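Local coordinates for tetratricopeptide repeat protein (Parabacteroides merdae ATCC 43184, PDB 4R7S), which is of unknown function but, as a helical repeat protein of the tetratricopeptide family, probably serves as a scaffold for binding other proteins or peptides, at residues 94-99 and 114-119. Residues are numbered along the deposited sequence; the frame is centred on the assembly and turned at random.
Sequences ALNDYN and CRGLLY
Leu-118 pushes its CD1 methyl into helix 91-104, where it meets Ala-94 CB at 3.9 Å, lies near the backbone N and CB of Leu-95, and reaches the edge of the Tyr-98 ring close to its plane, 3.9 Å from CD2. The ring reaches across to Cys-114, whose CB is 3.4 Å from Tyr-98 CZ; the sulfur stands obliquely to the ring, SG being 5.2 Å from its centroid, a Cys sulfur-aromatic contact. The backbone N of Arg-115 lies over one face, offset toward the rim. With CG anti to the backbone N (chi1 -164°), the Arg-115 chain runs out past Tyr-98 CB, and its CG packs at 3.7 Å on Leu-95 CD1. Leu-95 CD1 also lies 3.7 Å from Tyr-119 CE1. A bend at chi3 (64°) then turns the guanidinium to Asn-99, where Arg-115 NH1 donates a hydrogen bond of 2.9 Å to Asn-99 OD1, moderately bent and tilted from the carbonyl plane, with amide and guanidinium steeply inclined to each other. Asp-131 of helix 125-138 forms a salt bridge with Arg-115 NE, which probably helps fix the rotation of the guanidinium. A methionine in place of Arg-115 would probably leave Asn-99 OD1 without this donor and Asp-131 without this salt-bridge partner. The two helices run roughly antiparallel, their axes 10.0 Å apart at an angle of 142°, and belong to the right-handed superhelical array of a tetratricopeptide repeat fold. Behind helix 91-104, Ala-94 and Tyr-98 rest on helix 75-87; beyond helix 109-121, Tyr-119 packs against helix 125-138 and meets Trp-127 edge-to-face, joining this contact to the next layer of helices.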
ATOM      1  N   ALA A  94      13.026  -2.041  -0.718  1.00 44.10           N
ATOM      2  CA  ALA A  94      11.852  -2.148  -1.581  1.00 42.43           C
ATOM      3  C   ALA A  94      12.155  -1.570  -2.946  1.00 47.33           C
ATOM      4  O   ALA A  94      11.904  -2.227  -3.954  1.00 46.59           O
ATOM      5  CB  ALA A  94      10.668  -1.433  -0.951  1.00 42.05           C
ATOM      6  N   LEU A  95      12.745  -0.355  -2.964  1.00 45.70           N
ATOM      7  CA  LEU A  95      13.159   0.387  -4.155  1.00 45.90           C
ATOM      8  C   LEU A  95      14.136  -0.449  -4.979  1.00 49.03           C
ATOM      9  O   LEU A  95      13.911  -0.620  -6.178  1.00 49.29           O
ATOM     10  CB  LEU A  95      13.777   1.757  -3.740  1.00 46.28           C
ATOM     11  CG  LEU A  95      14.492   2.633  -4.798  1.00 50.99           C
ATOM     12  CD1 LEU A  95      13.579   3.017  -5.955  1.00 50.57           C
ATOM     13  CD2 LEU A  95      15.020   3.900  -4.168  1.00 51.61           C
ATOM     14  N   ASN A  96      15.160  -1.039  -4.326  1.00 44.14           N
ATOM     15  CA  ASN A  96      16.142  -1.889  -5.003  1.00 44.18           C
ATOM     16  C   ASN A  96      15.466  -3.078  -5.753  1.00 47.88           C
ATOM     17  O   ASN A  96      15.888  -3.412  -6.871  1.00 47.88           O
ATOM     18  CB  ASN A  96      17.198  -2.404  -4.010  1.00 44.93           C
ATOM     19  CG  ASN A  96      18.167  -3.414  -4.596  1.00 76.16           C
ATOM     20  OD1 ASN A  96      18.835  -3.164  -5.615  1.00 73.64           O
ATOM     21  ND2 ASN A  96      18.231  -4.603  -3.988  1.00 67.30           N
ATOM     22  N   ASP A  97      14.431  -3.706  -5.144  1.00 42.63           N
ATOM     23  CA  ASP A  97      13.703  -4.807  -5.790  1.00 41.52           C
ATOM     24  C   ASP A  97      12.872  -4.301  -7.004  1.00 42.94           C
ATOM     25  O   ASP A  97      12.847  -4.996  -8.036  1.00 41.25           O
ATOM     26  CB  ASP A  97      12.820  -5.554  -4.785  1.00 42.74           C
ATOM     27  CG  ASP A  97      13.522  -6.645  -3.985  1.00 54.26           C
ATOM     28  OD1 ASP A  97      14.731  -6.895  -4.234  1.00 54.57           O
ATOM     29  OD2 ASP A  97      12.871  -7.243  -3.113  1.00 59.36           O
ATOM     30  N   TYR A  98      12.251  -3.075  -6.902  1.00 37.57           N
ATOM     31  CA  TYR A  98      11.519  -2.473  -8.028  1.00 36.98           C
ATOM     32  C   TYR A  98      12.516  -2.102  -9.114  1.00 43.13           C
ATOM     33  O   TYR A  98      12.213  -2.234 -10.299  1.00 44.00           O
ATOM     34  CB  TYR A  98      10.668  -1.245  -7.616  1.00 37.57           C
ATOM     35  CG  TYR A  98       9.474  -1.600  -6.746  1.00 39.03           C
ATOM     36  CD1 TYR A  98       8.509  -2.509  -7.186  1.00 41.72           C
ATOM     37  CD2 TYR A  98       9.293  -1.008  -5.498  1.00 37.76           C
ATOM     38  CE1 TYR A  98       7.429  -2.867  -6.380  1.00 41.34           C
ATOM     39  CE2 TYR A  98       8.203  -1.339  -4.692  1.00 37.62           C
ATOM     40  CZ  TYR A  98       7.282  -2.284  -5.132  1.00 44.89           C
ATOM     41  OH  TYR A  98       6.212  -2.654  -4.355  1.00 40.96           O
ATOM     42  N   ASN A  99      13.730  -1.704  -8.717  1.00 39.98           N
ATOM     43  CA  ASN A  99      14.774  -1.373  -9.679  1.00 41.05           C
ATOM     44  C   ASN A  99      15.215  -2.617 -10.437  1.00 44.95           C
ATOM     45  O   ASN A  99      15.325  -2.571 -11.657  1.00 44.91           O
ATOM     46  CB  ASN A  99      15.948  -0.713  -8.997  1.00 42.56           C
ATOM     47  CG  ASN A  99      15.682   0.713  -8.613  1.00 55.70           C
ATOM     48  OD1 ASN A  99      14.668   1.344  -9.011  1.00 48.93           O
ATOM     49  ND2 ASN A  99      16.616   1.254  -7.839  1.00 41.29           N
ATOM     50  N   CYS A 114       4.170   1.481  -7.728  1.00 39.79           N
ATOM     51  CA  CYS A 114       4.706   1.343  -6.378  1.00 38.83           C
ATOM     52  C   CYS A 114       6.018   2.082  -6.221  1.00 40.54           C
ATOM     53  O   CYS A 114       6.208   2.728  -5.192  1.00 40.74           O
ATOM     54  CB  CYS A 114       4.842  -0.125  -5.996  1.00 39.12           C
ATOM     55  SG  CYS A 114       3.259  -0.971  -5.771  1.00 42.53           S
ATOM     56  N   ARG A 115       6.901   2.039  -7.238  1.00 35.61           N
ATOM     57  CA  ARG A 115       8.164   2.766  -7.186  1.00 35.24           C
ATOM     58  C   ARG A 115       7.876   4.255  -7.207  1.00 39.43           C
ATOM     59  O   ARG A 115       8.515   5.002  -6.462  1.00 38.50           O
ATOM     60  CB  ARG A 115       9.124   2.368  -8.320  1.00 35.49           C
ATOM     61  CG  ARG A 115      10.572   2.816  -8.054  1.00 35.52           C
ATOM     62  CD  ARG A 115      11.564   2.365  -9.111  1.00 43.34           C
ATOM     63  NE  ARG A 115      11.326   2.929 -10.448  1.00 40.82           N
ATOM     64  CZ  ARG A 115      12.095   2.676 -11.505  1.00 53.39           C
ATOM     65  NH1 ARG A 115      13.167   1.895 -11.387  1.00 41.35           N
ATOM     66  NH2 ARG A 115      11.803   3.200 -12.684  1.00 38.53           N
ATOM     67  N   GLY A 116       6.903   4.658  -8.034  1.00 36.85           N
ATOM     68  CA  GLY A 116       6.450   6.039  -8.149  1.00 36.82           C
ATOM     69  C   GLY A 116       6.080   6.622  -6.799  1.00 41.53           C
ATOM     70  O   GLY A 116       6.584   7.683  -6.423  1.00 42.18           O
ATOM     71  N   LEU A 117       5.239   5.903  -6.043  1.00 38.37           N
ATOM     72  CA  LEU A 117       4.824   6.271  -4.688  1.00 38.54           C
ATOM     73  C   LEU A 117       6.024   6.363  -3.759  1.00 45.81           C
ATOM     74  O   LEU A 117       6.111   7.336  -3.001  1.00 47.13           O
ATOM     75  CB  LEU A 117       3.829   5.248  -4.120  1.00 38.35           C
ATOM     76  CG  LEU A 117       2.461   5.121  -4.801  1.00 43.24           C
ATOM     77  CD1 LEU A 117       1.609   4.082  -4.083  1.00 43.33           C
ATOM     78  CD2 LEU A 117       1.711   6.463  -4.850  1.00 43.59           C
ATOM     79  N   LEU A 118       6.954   5.355  -3.810  1.00 42.20           N
ATOM     80  CA  LEU A 118       8.169   5.344  -2.985  1.00 42.10           C
ATOM     81  C   LEU A 118       8.996   6.581  -3.230  1.00 46.35           C
ATOM     82  O   LEU A 118       9.527   7.158  -2.273  1.00 47.59           O
ATOM     83  CB  LEU A 118       9.055   4.119  -3.246  1.00 42.50           C
ATOM     84  CG  LEU A 118       8.711   2.816  -2.582  1.00 48.01           C
ATOM     85  CD1 LEU A 118       9.790   1.810  -2.869  1.00 48.85           C
ATOM     86  CD2 LEU A 118       8.562   2.973  -1.062  1.00 52.37           C
ATOM     87  N   TYR A 119       9.125   6.978  -4.514  1.00 40.63           N
ATOM     88  CA  TYR A 119       9.892   8.143  -4.907  1.00 40.97           C
ATOM     89  C   TYR A 119       9.253   9.418  -4.320  1.00 48.54           C
ATOM     90  O   TYR A 119       9.984  10.341  -3.940  1.00 50.27           O
ATOM     91  CB  TYR A 119      10.014   8.236  -6.441  1.00 41.13           C
ATOM     92  CG  TYR A 119      11.130   7.414  -7.063  1.00 42.58           C
ATOM     93  CD1 TYR A 119      12.373   7.299  -6.439  1.00 44.87           C
ATOM     94  CD2 TYR A 119      10.974   6.826  -8.318  1.00 42.80           C
ATOM     95  CE1 TYR A 119      13.420   6.587  -7.031  1.00 43.73           C
ATOM     96  CE2 TYR A 119      12.011   6.114  -8.918  1.00 44.00           C
ATOM     97  CZ  TYR A 119      13.233   5.992  -8.268  1.00 48.73           C
ATOM     98  OH  TYR A 119      14.264   5.305  -8.861  1.00 43.58           O
TER